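Local coordinates for melanin biosynthesis protein TyrA, putative (Shewanella oneidensis, PDB 2IIZ) that binds heme b and probably works as a dye-decolorizing-type peroxidase, using peroxide to oxidise organic substrates, at residues A[44-48]-A[60-64]; A[84-88]-A[181-185]; A[203-207]-A[221-226]. All coordinates share one frame; numbering follows the deposited sequence.

Contact 1 (A[44-48]-A[60-64])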
ATOM      1  N   VAL A  44       3.666  -7.295  22.858  1.00 35.98           N
ATOM      2  CA  VAL A  44       3.461  -7.212  21.411  1.00 35.62           C
ATOM      3  C   VAL A  44       3.498  -8.588  20.773  1.00 34.74           C
ATOM      4  O   VAL A  44       2.646  -8.922  19.943  1.00 35.03           O
ATOM      5  CB  VAL A  44       4.502  -6.292  20.732  1.00 35.29           C
ATOM      6  CG1 VAL A  44       4.421  -6.396  19.223  1.00 34.81           C
ATOM      7  CG2 VAL A  44       4.289  -4.833  21.166  1.00 36.14           C
ATOM      8  N   ALA A  45       4.487  -9.376  21.167  1.00 33.03           N
ATOM      9  CA  ALA A  45       4.603 -10.760  20.712  1.00 33.39           C
ATOM     10  C   ALA A  45       3.343 -11.570  21.027  1.00 32.22           C
ATOM     11  O   ALA A  45       2.835 -12.329  20.205  1.00 33.64           O
ATOM     12  CB  ALA A  45       5.795 -11.402  21.374  1.00 34.08           C
ATOM     13  N   GLN A  46       2.851 -11.392  22.237  1.00 31.79           N
ATOM     14  CA  GLN A  46       1.668 -12.082  22.709  1.00 31.90           C
ATOM     15  C   GLN A  46       0.441 -11.690  21.910  1.00 31.21           C
ATOM     16  O   GLN A  46      -0.322 -12.544  21.473  1.00 30.78           O
ATOM     17  CB  GLN A  46       1.439 -11.692  24.152  1.00 33.13           C
ATOM     18  CG  GLN A  46       0.333 -12.445  24.853  1.00 38.76           C
ATOM     19  CD  GLN A  46       0.152 -11.936  26.259  1.00 45.61           C
ATOM     20  OE1 GLN A  46       0.371 -12.666  27.226  1.00 50.87           O
ATOM     21  NE2 GLN A  46      -0.250 -10.660  26.385  1.00 48.20           N
ATOM     22  N   TYR A  47       0.264 -10.383  21.738  1.00 29.88           N
ATOM     23  CA  TYR A  47      -0.862  -9.813  21.011  1.00 29.69           C
ATOM     24  C   TYR A  47      -0.899 -10.394  19.609  1.00 30.10           C
ATOM     25  O   TYR A  47      -1.933 -10.887  19.174  1.00 30.02           O
ATOM     26  CB  TYR A  47      -0.691  -8.292  21.007  1.00 30.75           C
ATOM     27  CG  TYR A  47      -1.646  -7.455  20.192  1.00 31.37           C
ATOM     28  CD1 TYR A  47      -3.016  -7.463  20.426  1.00 30.83           C
ATOM     29  CD2 TYR A  47      -1.155  -6.618  19.182  1.00 33.93           C
ATOM     30  CE1 TYR A  47      -3.876  -6.660  19.652  1.00 33.15           C
ATOM     31  CE2 TYR A  47      -1.990  -5.829  18.416  1.00 33.58           C
ATOM     32  CZ  TYR A  47      -3.343  -5.844  18.644  1.00 37.29           C
ATOM     33  OH  TYR A  47      -4.134  -5.033  17.847  1.00 40.89           O
ATOM     34  N   ILE A  48       0.240 -10.342  18.922  1.00 28.66           N
ATOM     35  CA  ILE A  48       0.378 -10.906  17.580  1.00 31.26           C
ATOM     36  C   ILE A  48      -0.030 -12.380  17.487  1.00 32.26           C
ATOM     37  O   ILE A  48      -0.609 -12.824  16.485  1.00 31.20           O
ATOM     38  CB  ILE A  48       1.830 -10.739  17.056  1.00 30.31           C
ATOM     39  CG1 ILE A  48       2.085  -9.273  16.725  1.00 25.82           C
ATOM     40  CG2 ILE A  48       2.062 -11.577  15.789  1.00 31.33           C
ATOM     41  CD1 ILE A  48       3.530  -8.938  16.335  1.00 30.18           C
ATOM     42  N   PHE A  60      -4.840 -14.373   9.819  1.00 33.05           N
ATOM     43  CA  PHE A  60      -3.863 -13.423  10.327  1.00 33.21           C
ATOM     44  C   PHE A  60      -2.722 -14.173  10.951  1.00 33.06           C
ATOM     45  O   PHE A  60      -2.925 -15.219  11.584  1.00 34.54           O
ATOM     46  CB  PHE A  60      -4.463 -12.477  11.364  1.00 31.79           C
ATOM     47  CG  PHE A  60      -3.454 -11.563  11.984  1.00 30.45           C
ATOM     48  CD1 PHE A  60      -2.621 -12.011  13.011  1.00 38.90           C
ATOM     49  CD2 PHE A  60      -3.326 -10.252  11.544  1.00 36.03           C
ATOM     50  CE1 PHE A  60      -1.667 -11.168  13.594  1.00 35.86           C
ATOM     51  CE2 PHE A  60      -2.384  -9.399  12.116  1.00 33.11           C
ATOM     52  CZ  PHE A  60      -1.548  -9.862  13.147  1.00 40.56           C
ATOM     53  N   ASN A  61      -1.516 -13.638  10.784  1.00 32.42           N
ATOM     54  CA  ASN A  61      -0.365 -14.155  11.515  1.00 31.74           C
ATOM     55  C   ASN A  61       0.802 -13.204  11.384  1.00 31.06           C
ATOM     56  O   ASN A  61       0.775 -12.312  10.536  1.00 28.10           O
ATOM     57  CB  ASN A  61       0.041 -15.518  11.002  1.00 30.20           C
ATOM     58  CG  ASN A  61       0.556 -15.453   9.609  1.00 34.46           C
ATOM     59  OD1 ASN A  61       1.729 -15.106   9.374  1.00 34.20           O
ATOM     60  ND2 ASN A  61      -0.312 -15.780   8.653  1.00 34.78           N
ATOM     61  N   GLY A  62       1.812 -13.413  12.232  1.00 27.59           N
ATOM     62  CA  GLY A  62       2.846 -12.422  12.446  1.00 29.24           C
ATOM     63  C   GLY A  62       3.966 -12.864  13.378  1.00 30.39           C
ATOM     64  O   GLY A  62       3.862 -13.874  14.074  1.00 27.02           O
ATOM     65  N   PHE A  63       5.046 -12.092  13.376  1.00 30.34           N
ATOM     66  CA  PHE A  63       6.099 -12.289  14.330  1.00 31.19           C
ATOM     67  C   PHE A  63       6.859 -11.007  14.615  1.00 31.68           C
ATOM     68  O   PHE A  63       6.855 -10.092  13.801  1.00 34.36           O
ATOM     69  CB  PHE A  63       7.028 -13.464  13.929  1.00 32.18           C
ATOM     70  CG  PHE A  63       7.885 -13.224  12.722  1.00 31.03           C
ATOM     71  CD1 PHE A  63       8.996 -12.395  12.779  1.00 37.27           C
ATOM     72  CD2 PHE A  63       7.597 -13.849  11.528  1.00 33.65           C
ATOM     73  CE1 PHE A  63       9.801 -12.185  11.643  1.00 30.04           C
ATOM     74  CE2 PHE A  63       8.390 -13.640  10.412  1.00 35.60           C
ATOM     75  CZ  PHE A  63       9.492 -12.804  10.479  1.00 33.79           C
ATOM     76  N   VAL A  64       7.487 -10.965  15.790  1.00 32.19           N
ATOM     77  CA  VAL A  64       8.493  -9.972  16.163  1.00 33.89           C
ATOM     78  C   VAL A  64       9.866 -10.633  16.251  1.00 33.87           C
ATOM     79  O   VAL A  64      10.031 -11.640  16.956  1.00 32.91           O
ATOM     80  CB  VAL A  64       8.240  -9.358  17.547  1.00 35.10           C
ATOM     81  CG1 VAL A  64       9.106  -8.102  17.744  1.00 34.91           C
ATOM     82  CG2 VAL A  64       6.779  -9.003  17.710  1.00 44.64           C
TER
HETATM   83  O   HOH W   1       0.664 -14.759  14.842  1.00 36.03           O

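Contact 2 (A[84-88]-A[181-185])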
ATOM      1  N   LYS A  84      24.550 -13.591  14.215  1.00 33.34           N
ATOM      2  CA  LYS A  84      25.537 -12.642  13.726  1.00 32.78           C
ATOM      3  C   LYS A  84      24.942 -11.679  12.687  1.00 32.64           C
ATOM      4  O   LYS A  84      23.827 -11.911  12.171  1.00 30.36           O
ATOM      5  CB  LYS A  84      26.750 -13.391  13.148  1.00 33.56           C
ATOM      6  CG  LYS A  84      26.480 -14.270  11.921  1.00 34.03           C
ATOM      7  CD  LYS A  84      27.717 -15.146  11.629  1.00 39.60           C
ATOM      8  CE  LYS A  84      27.536 -15.991  10.371  1.00 41.96           C
ATOM      9  N   PRO A  85      25.691 -10.593  12.379  1.00 31.28           N
ATOM     10  CA  PRO A  85      25.180  -9.572  11.463  1.00 30.15           C
ATOM     11  C   PRO A  85      24.964 -10.085  10.037  1.00 31.13           C
ATOM     12  O   PRO A  85      25.368 -11.197   9.706  1.00 30.93           O
ATOM     13  CB  PRO A  85      26.250  -8.482  11.506  1.00 30.01           C
ATOM     14  CG  PRO A  85      27.111  -8.798  12.734  1.00 29.58           C
ATOM     15  CD  PRO A  85      27.047 -10.266  12.875  1.00 29.15           C
ATOM     16  N   PHE A  86      24.319  -9.276   9.209  1.00 31.18           N
ATOM     17  CA  PHE A  86      24.049  -9.675   7.848  1.00 32.98           C
ATOM     18  C   PHE A  86      25.387  -9.875   7.186  1.00 34.39           C
ATOM     19  O   PHE A  86      26.312  -9.086   7.412  1.00 33.61           O
ATOM     20  CB  PHE A  86      23.230  -8.624   7.099  1.00 34.67           C
ATOM     21  CG  PHE A  86      22.857  -9.025   5.690  1.00 34.70           C
ATOM     22  CD1 PHE A  86      21.721  -9.790   5.449  1.00 32.83           C
ATOM     23  CD2 PHE A  86      23.646  -8.633   4.604  1.00 34.79           C
ATOM     24  CE1 PHE A  86      21.374 -10.162   4.144  1.00 34.70           C
ATOM     25  CE2 PHE A  86      23.309  -8.997   3.292  1.00 34.40           C
ATOM     26  CZ  PHE A  86      22.176  -9.757   3.057  1.00 30.77           C
ATOM     27  N   PRO A  87      25.506 -10.935   6.371  1.00 35.82           N
ATOM     28  CA  PRO A  87      26.797 -11.228   5.760  1.00 37.38           C
ATOM     29  C   PRO A  87      27.025 -10.407   4.466  1.00 37.95           C
ATOM     30  O   PRO A  87      26.835 -10.904   3.351  1.00 35.96           O
ATOM     31  CB  PRO A  87      26.699 -12.734   5.497  1.00 37.06           C
ATOM     32  CG  PRO A  87      25.226 -12.931   5.159  1.00 33.07           C
ATOM     33  CD  PRO A  87      24.473 -11.916   5.971  1.00 35.41           C
ATOM     34  N   ALA A  88      27.435  -9.152   4.634  1.00 39.41           N
ATOM     35  CA  ALA A  88      27.683  -8.258   3.501  1.00 41.65           C
ATOM     36  C   ALA A  88      28.558  -8.938   2.451  1.00 41.68           C
ATOM     37  O   ALA A  88      29.546  -9.598   2.784  1.00 40.04           O
ATOM     38  CB  ALA A  88      28.366  -6.956   3.981  1.00 42.52           C
ATOM     39  N   ILE A 181      16.509 -15.105  10.864  1.00 32.94           N
ATOM     40  CA  ILE A 181      15.811 -14.379   9.817  1.00 33.62           C
ATOM     41  C   ILE A 181      16.728 -13.404   9.086  1.00 31.91           C
ATOM     42  O   ILE A 181      17.510 -12.708   9.701  1.00 32.10           O
ATOM     43  CB  ILE A 181      14.575 -13.677  10.421  1.00 34.14           C
ATOM     44  CG1 ILE A 181      13.682 -14.767  11.040  1.00 40.19           C
ATOM     45  CG2 ILE A 181      13.830 -12.838   9.371  1.00 38.32           C
ATOM     46  CD1 ILE A 181      12.335 -14.325  11.452  1.00 42.09           C
ATOM     47  N   HIS A 182      16.627 -13.367   7.761  1.00 30.76           N
ATOM     48  CA  HIS A 182      17.385 -12.414   6.960  1.00 29.53           C
ATOM     49  C   HIS A 182      16.434 -11.756   5.970  1.00 32.86           C
ATOM     50  O   HIS A 182      15.580 -12.423   5.369  1.00 31.88           O
ATOM     51  CB  HIS A 182      18.507 -13.096   6.198  1.00 28.45           C
ATOM     52  CG  HIS A 182      19.586 -13.656   7.078  1.00 28.66           C
ATOM     53  ND1 HIS A 182      19.601 -14.969   7.489  1.00 26.93           N
ATOM     54  CD2 HIS A 182      20.684 -13.080   7.622  1.00 29.63           C
ATOM     55  CE1 HIS A 182      20.663 -15.180   8.252  1.00 33.06           C
ATOM     56  NE2 HIS A 182      21.337 -14.049   8.348  1.00 27.12           N
ATOM     57  N   VAL A 183      16.590 -10.449   5.804  1.00 32.46           N
ATOM     58  CA  VAL A 183      15.685  -9.673   4.991  1.00 34.96           C
ATOM     59  C   VAL A 183      16.521  -8.870   3.987  1.00 35.63           C
ATOM     60  O   VAL A 183      17.490  -8.183   4.369  1.00 36.80           O
ATOM     61  CB  VAL A 183      14.848  -8.764   5.895  1.00 35.64           C
ATOM     62  CG1 VAL A 183      13.827  -7.981   5.103  1.00 38.77           C
ATOM     63  CG2 VAL A 183      14.169  -9.595   6.988  1.00 35.01           C
ATOM     64  N   GLN A 184      16.153  -8.973   2.709  1.00 34.55           N
ATOM     65  CA  GLN A 184      16.759  -8.167   1.655  1.00 34.64           C
ATOM     66  C   GLN A 184      15.636  -7.495   0.898  1.00 34.14           C
ATOM     67  O   GLN A 184      14.775  -8.175   0.360  1.00 33.86           O
ATOM     68  CB  GLN A 184      17.556  -9.033   0.677  1.00 32.88           C
ATOM     69  CG  GLN A 184      18.784  -9.722   1.258  1.00 39.27           C
ATOM     70  CD  GLN A 184      19.729 -10.209   0.157  1.00 38.14           C
ATOM     71  OE1 GLN A 184      19.547 -11.299  -0.394  1.00 33.83           O
ATOM     72  NE2 GLN A 184      20.735  -9.391  -0.173  1.00 28.93           N
ATOM     73  N   LYS A 185      15.641  -6.171   0.859  1.00 33.58           N
ATOM     74  CA  LYS A 185      14.700  -5.440   0.020  1.00 32.91           C
ATOM     75  C   LYS A 185      15.299  -5.340  -1.378  1.00 34.39           C
ATOM     76  O   LYS A 185      16.244  -4.567  -1.591  1.00 32.54           O
ATOM     77  CB  LYS A 185      14.431  -4.027   0.558  1.00 32.83           C
ATOM     78  CG  LYS A 185      13.308  -3.294  -0.222  1.00 32.88           C
ATOM     79  CD  LYS A 185      12.955  -1.944   0.377  1.00 31.97           C
ATOM     80  CE  LYS A 185      13.906  -0.847  -0.076  1.00 37.43           C
ATOM     81  NZ  LYS A 185      13.461   0.502   0.393  1.00 37.56           N
TER

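Contact 3 (A[203-207]-A[221-226]). With HEM (protoporphyrin IX containing Fe), chain C.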
ATOM      1  N   ASP A 203      15.593 -18.980 -18.993  1.00 33.62           N
ATOM      2  CA  ASP A 203      16.974 -19.456 -18.858  1.00 34.50           C
ATOM      3  C   ASP A 203      17.677 -18.846 -17.648  1.00 35.30           C
ATOM      4  O   ASP A 203      18.648 -19.402 -17.138  1.00 35.35           O
ATOM      5  CB  ASP A 203      17.775 -19.127 -20.124  1.00 34.01           C
ATOM      6  CG  ASP A 203      17.615 -20.165 -21.237  1.00 34.89           C
ATOM      7  OD1 ASP A 203      16.751 -21.072 -21.141  1.00 34.55           O
ATOM      8  OD2 ASP A 203      18.382 -20.059 -22.228  1.00 32.05           O
ATOM      9  N   ILE A 204      17.187 -17.700 -17.193  1.00 35.43           N
ATOM     10  CA  ILE A 204      17.769 -17.004 -16.036  1.00 36.49           C
ATOM     11  C   ILE A 204      17.241 -17.600 -14.720  1.00 36.65           C
ATOM     12  O   ILE A 204      17.965 -17.741 -13.717  1.00 35.88           O
ATOM     13  CB  ILE A 204      17.471 -15.477 -16.137  1.00 36.55           C
ATOM     14  CG1 ILE A 204      18.445 -14.846 -17.118  1.00 34.41           C
ATOM     15  CG2 ILE A 204      17.575 -14.764 -14.787  1.00 36.41           C
ATOM     16  CD1 ILE A 204      17.903 -13.603 -17.723  1.00 33.47           C
ATOM     17  N   ILE A 205      15.966 -17.953 -14.725  1.00 35.93           N
ATOM     18  CA  ILE A 205      15.375 -18.588 -13.550  1.00 33.79           C
ATOM     19  C   ILE A 205      15.599 -20.093 -13.506  1.00 32.25           C
ATOM     20  O   ILE A 205      15.820 -20.618 -12.430  1.00 30.65           O
ATOM     21  CB  ILE A 205      13.920 -18.193 -13.412  1.00 32.49           C
ATOM     22  CG1 ILE A 205      13.907 -16.745 -12.913  1.00 33.88           C
ATOM     23  CG2 ILE A 205      13.174 -19.130 -12.413  1.00 32.37           C
ATOM     24  CD1 ILE A 205      12.745 -16.006 -13.328  1.00 48.83           C
ATOM     25  N   GLY A 206      15.556 -20.770 -14.656  1.00 33.74           N
ATOM     26  CA  GLY A 206      15.683 -22.235 -14.718  1.00 33.76           C
ATOM     27  C   GLY A 206      14.340 -22.960 -14.620  1.00 34.27           C
ATOM     28  O   GLY A 206      14.286 -24.161 -14.323  1.00 32.55           O
ATOM     29  N   ARG A 207      13.253 -22.224 -14.867  1.00 33.33           N
ATOM     30  CA  ARG A 207      11.918 -22.809 -14.981  1.00 33.45           C
ATOM     31  C   ARG A 207      11.164 -22.103 -16.107  1.00 34.21           C
ATOM     32  O   ARG A 207      11.491 -20.962 -16.428  1.00 34.85           O
ATOM     33  CB  ARG A 207      11.162 -22.653 -13.661  1.00 32.58           C
ATOM     34  CG  ARG A 207      11.904 -23.218 -12.461  1.00 32.97           C
ATOM     35  CD  ARG A 207      11.140 -22.999 -11.191  1.00 33.52           C
ATOM     36  NE  ARG A 207      10.025 -23.920 -11.074  1.00 35.80           N
ATOM     37  CZ  ARG A 207      10.060 -25.073 -10.410  1.00 43.55           C
ATOM     38  NH1 ARG A 207      11.157 -25.483  -9.784  1.00 49.09           N
ATOM     39  NH2 ARG A 207       8.977 -25.832 -10.374  1.00 47.50           N
ATOM     40  N   PRO A 221      20.963 -23.983 -16.921  1.00 32.56           N
ATOM     41  CA  PRO A 221      22.229 -23.278 -17.097  1.00 33.15           C
ATOM     42  C   PRO A 221      22.905 -22.997 -15.765  1.00 33.39           C
ATOM     43  O   PRO A 221      22.228 -22.724 -14.772  1.00 33.98           O
ATOM     44  CB  PRO A 221      21.838 -21.972 -17.797  1.00 33.55           C
ATOM     45  CG  PRO A 221      20.387 -22.076 -18.131  1.00 32.27           C
ATOM     46  CD  PRO A 221      19.807 -23.133 -17.269  1.00 34.43           C
ATOM     47  N   LEU A 222      24.232 -23.066 -15.753  1.00 32.75           N
ATOM     48  CA  LEU A 222      24.999 -22.874 -14.521  1.00 32.47           C
ATOM     49  C   LEU A 222      24.831 -21.471 -13.922  1.00 32.35           C
ATOM     50  O   LEU A 222      25.125 -21.258 -12.749  1.00 30.12           O
ATOM     51  CB  LEU A 222      26.476 -23.210 -14.749  1.00 31.17           C
ATOM     52  CG  LEU A 222      26.834 -24.699 -14.577  1.00 34.35           C
ATOM     53  CD1 LEU A 222      25.931 -25.628 -15.399  1.00 33.78           C
ATOM     54  CD2 LEU A 222      28.309 -24.944 -14.937  1.00 27.57           C
ATOM     55  N   THR A 223      24.351 -20.530 -14.737  1.00 34.08           N
ATOM     56  CA  THR A 223      24.052 -19.160 -14.296  1.00 33.10           C
ATOM     57  C   THR A 223      22.606 -18.911 -13.911  1.00 33.72           C
ATOM     58  O   THR A 223      22.207 -17.757 -13.733  1.00 34.25           O
ATOM     59  CB  THR A 223      24.365 -18.168 -15.430  1.00 33.76           C
ATOM     60  OG1 THR A 223      23.684 -18.589 -16.621  1.00 32.90           O
ATOM     61  CG2 THR A 223      25.876 -18.091 -15.689  1.00 31.54           C
ATOM     62  N   SER A 224      21.801 -19.964 -13.786  1.00 34.33           N
ATOM     63  CA  SER A 224      20.367 -19.777 -13.508  1.00 33.57           C
ATOM     64  C   SER A 224      20.102 -19.721 -12.010  1.00 31.91           C
ATOM     65  O   SER A 224      20.780 -20.412 -11.243  1.00 29.11           O
ATOM     66  CB  SER A 224      19.544 -20.903 -14.129  1.00 35.23           C
ATOM     67  OG  SER A 224      19.921 -22.142 -13.582  1.00 30.64           O
ATOM     68  N   HIS A 225      19.121 -18.912 -11.602  1.00 29.35           N
ATOM     69  CA  HIS A 225      18.793 -18.742 -10.180  1.00 31.41           C
ATOM     70  C   HIS A 225      18.681 -20.056  -9.395  1.00 32.10           C
ATOM     71  O   HIS A 225      19.257 -20.173  -8.322  1.00 35.14           O
ATOM     72  CB  HIS A 225      17.487 -17.945  -9.991  1.00 32.29           C
ATOM     73  CG  HIS A 225      17.247 -17.512  -8.581  1.00 32.40           C
ATOM     74  ND1 HIS A 225      18.250 -17.043  -7.762  1.00 32.30           N
ATOM     75  CD2 HIS A 225      16.113 -17.474  -7.843  1.00 43.44           C
ATOM     76  CE1 HIS A 225      17.745 -16.738  -6.579  1.00 40.09           C
ATOM     77  NE2 HIS A 225      16.447 -16.988  -6.601  1.00 40.25           N
ATOM     78  N   ILE A 226      17.945 -21.023  -9.938  1.00 32.28           N
ATOM     79  CA  ILE A 226      17.623 -22.303  -9.259  1.00 34.55           C
ATOM     80  C   ILE A 226      18.816 -23.273  -9.208  1.00 36.20           C
ATOM     81  O   ILE A 226      18.873 -24.171  -8.345  1.00 37.71           O
ATOM     82  CB  ILE A 226      16.445 -23.037 -10.001  1.00 34.79           C
ATOM     83  CG1 ILE A 226      15.244 -22.129 -10.143  1.00 34.16           C
ATOM     84  CG2 ILE A 226      15.983 -24.265  -9.286  1.00 38.29           C
ATOM     85  CD1 ILE A 226      14.923 -21.377  -8.925  1.00 39.81           C
TER
HETATM   86  CHA HEM C 400      13.736 -20.351  -6.012  1.00 32.19           C
HETATM   87  CHB HEM C 400      12.771 -15.807  -7.287  1.00 28.51           C
HETATM   88  CHC HEM C 400      16.085 -14.177  -4.248  1.00 30.85           C
HETATM   89  CHD HEM C 400      16.677 -18.627  -2.559  1.00 30.50           C
HETATM   90  C1A HEM C 400      13.207 -19.260  -6.650  1.00 37.29           C
HETATM   91  C2A HEM C 400      12.237 -19.306  -7.723  1.00 29.86           C
HETATM   92  C3A HEM C 400      11.980 -18.031  -8.065  1.00 30.40           C
HETATM   93  C4A HEM C 400      12.768 -17.170  -7.223  1.00 28.44           C
HETATM   94  CMA HEM C 400      11.023 -17.525  -9.156  1.00 30.12           C
HETATM   95  CAA HEM C 400      11.634 -20.596  -8.332  1.00 33.95           C
HETATM   96  CBA HEM C 400      10.337 -21.021  -7.614  1.00 34.73           C
HETATM   97  CGA HEM C 400      10.638 -21.694  -6.294  1.00 34.44           C
HETATM   98  O1A HEM C 400      10.409 -21.075  -5.212  1.00 25.83           O
HETATM   99  O2A HEM C 400      11.109 -22.864  -6.303  1.00 35.77           O
HETATM  100  C1B HEM C 400      13.596 -14.985  -6.586  1.00 21.14           C
HETATM  101  C2B HEM C 400      13.644 -13.546  -6.733  1.00 25.79           C
HETATM  102  C3B HEM C 400      14.572 -13.092  -5.881  1.00 28.26           C
HETATM  103  C4B HEM C 400      15.117 -14.234  -5.188  1.00 27.03           C
HETATM  104  CMB HEM C 400      12.749 -12.762  -7.719  1.00 34.93           C
HETATM  105  CAB HEM C 400      15.042 -11.655  -5.611  1.00 30.78           C
HETATM  106  CBB HEM C 400      15.094 -10.759  -6.587  1.00 39.88           C
HETATM  107  C1C HEM C 400      16.541 -15.252  -3.551  1.00 28.02           C
HETATM  108  C2C HEM C 400      17.587 -15.189  -2.565  1.00 30.05           C
HETATM  109  C3C HEM C 400      17.761 -16.425  -2.089  1.00 30.86           C
HETATM  110  C4C HEM C 400      16.815 -17.287  -2.770  1.00 24.42           C
HETATM  111  CMC HEM C 400      18.316 -13.886  -2.201  1.00 32.43           C
HETATM  112  CAC HEM C 400      18.755 -16.915  -1.018  1.00 35.17           C
HETATM  113  CBC HEM C 400      19.650 -16.135  -0.397  1.00 37.61           C
HETATM  114  C1D HEM C 400      15.931 -19.497  -3.305  1.00 31.64           C
HETATM  115  C2D HEM C 400      15.819 -20.906  -3.037  1.00 32.26           C
HETATM  116  C3D HEM C 400      14.900 -21.447  -4.116  1.00 36.95           C
HETATM  117  C4D HEM C 400      14.555 -20.305  -4.922  1.00 36.39           C
HETATM  118  CMD HEM C 400      16.502 -21.689  -1.895  1.00 36.77           C
HETATM  119  CAD HEM C 400      14.430 -22.895  -4.331  1.00 36.72           C
HETATM  120  CBD HEM C 400      15.344 -23.528  -5.367  1.00 36.79           C
HETATM  121  CGD HEM C 400      15.174 -25.027  -5.444  1.00 39.04           C
HETATM  122  O1D HEM C 400      14.562 -25.506  -6.449  1.00 41.41           O
HETATM  123  O2D HEM C 400      15.649 -25.724  -4.510  1.00 26.96           O
HETATM  124  NA  HEM C 400      13.516 -17.943  -6.363  1.00 23.70           N
HETATM  125  NB  HEM C 400      14.507 -15.380  -5.631  1.00 29.20           N
HETATM  126  NC  HEM C 400      16.077 -16.541  -3.662  1.00 24.03           N
HETATM  127  ND  HEM C 400      15.177 -19.176  -4.417  1.00 34.86           N
HETATM  128 FE   HEM C 400      14.952 -17.262  -5.176  1.00 31.37          FE
HETATM  129  O   HOH W   2      21.339 -18.132 -17.077  1.00 28.08           O

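Contact 1 (A[44-48]-A[60-64])
I48 presses its side chain onto the backbone of G62, and with this the helix 34-54 settles on the strand that follows it. The setting is a ferredoxin-like half of a DyP-type peroxidase: strand 21-29, helix 34-54 and strand 61-67 form a split beta-alpha-beta unit, with strand 103-109 lying between the two strands in the sheet. The short pieces 44-48 and 61-64 run almost antiparallel (167°), their axes 7.9 Å apart at the closest.

At CB the chain of I48 forks. The methyl CG2 stands anti to the backbone N, which swings it toward the strand, and it sits against the carbonyl carbon and oxygen of G62, with I48 CG2 3.3 Å from G62 C. That is close packing, possible because G62 has no side chain on the face turned to the helix. The other branch, CG1, lies anti to the carbonyl carbon (chi1 -72°) and extends to CD1, whose tip meets V64 at 3.5 Å between I48 CD1 and V64 CG2. The two side chains meet at about a right angle. The same V64 methyl is shared one helical turn back, where V44 CG1 lies 3.8 Å from V64 CG2. V64 CG2 thus sits in the notch between V44 CG1 and I48 CD1. M125 and I122 of helix 112-125 pack on V44 and I48, respectively.

The carbonyl end of I48 has polar and aromatic neighbours. The F60 ring brings its edge to this oxygen, near the ring plane, with F60 CE1 3.5 Å from I48 O. A water bridges the two backbones: it donates to I48 O at 2.8 Å and takes a weak bond from G62 N at 3.2 Å.

Contact 2 (A[84-88]-A[181-185])
F86 points the CZ end of its ring at Q184, the two side chains crossing at about a right angle. The ring leaves a loop with no regular structure and reaches down to strand 179-188. F86 CG is anti to the backbone N (chi1 -177°), and this carries the ring from the loop toward the sheet. At its far end F86 CZ lies 3.6 Å from Q184 NE2, and the amide nitrogen sits at the edge of the ring, near its plane. The amide plane is turned 42° from the ring, and its nitrogen meets the rim rather than the face. The aliphatic part of the glutamine adds to the hold, with Q184 CG 3.8 Å from F86 CZ. The other end of the amide looks elsewhere, since Q184 OE1 is hydrogen-bonded to the hydroxyl of Y186.

H182, two residues earlier on the same face of the strand, meets the ring at CD1. Its imidazole and the phenyl cross obliquely, F86 CD1 being 4.1 Å from H182 CD2. P87 completes the group: its CD lies 3.3 Å above one face of the F86 ring, displaced toward the rim, and P87 CD is also 4.3 Å from H182 CD2. P87 is the centre of an inverse gamma turn, with a weak bond from A88 N to F86 O. Beyond H182, F268 of helix 266-276 stacks on the imidazole.

V183 points to the opposite face of the strand, as the alternation of a beta strand requires. A loop from the N-terminal half of the protein thus lies against a strand of the C-terminal ferredoxin-like half, and Q184, which also touches the heme, belongs to the heme pocket of this DyP-type peroxidase.

Contact 3 (A[203-207]-A[221-226])
H225 N donates to I204 O, 2.7 Å apart and nearly straight at 165°, joining the last turn of helix 198-205 to the start of helix 225-228. The same oxygen also receives a CA-H contact, with S224 CA 3.2 Å from I204 O. The side chain of H225 turns away from this backbone link: with CG anti to the backbone N (chi1 -169°), the imidazole projects toward the heme, and H225 NE2 binds the iron at 2.1 Å. The other ring nitrogen, ND1, is hydrogen-bonded to D285, a second-shell partner that, with the iron bond, would hold the imidazole in its rotation.

Just before the histidine, S224 takes the N-cap position of helix 225-228. Its OG donates to P221 O over 2.7 Å, in the carbonyl plane, and S224 N bonds to the same oxygen, closing a type I turn. P221 in turn rests on the helix end: P221 CG is 3.3 Å from D203 O.

As the chain leaves helix 198-205, G206 adopts a positive phi of 90°, which suits glycine. R207 packs by its aliphatic part, R207 CD lying 3.8 Å from HEM CAA, while its NE is held by N212. I226 approaches the porphyrin edge from the other segment, I226 CD1 coming within 3.3 Å of HEM CHA at a meso carbon. Together, the histidine at the first turn of helix 225-228, the supporting aspartate and the aliphatic packing make up the proximal heme site of a DyP-type peroxidase.

All three contacts are largely buried, yet their depth differs: contact 2 lies nearest the chain's centre (about 9 Å between centres), then contact 1 (16 Å) and, on the opposite side from it, contact 3 (22 Å). Contacts 1 and 2 reach the same antiparallel sheet and touch through F63 CE1 and I181 CD1; contact 1 stays within the N-terminal half, while contact 2 sets an N-terminal loop on a C-terminal strand. Contact 1 is mostly apolar with one bridging water, contact 2 pairs aromatic and amide groups, and contact 3 is dominated by backbone hydrogen bonds and metal coordination. Contacts 2 and 3 share the heme pocket, through Q184 in one and R207, H225 and I226 in the other.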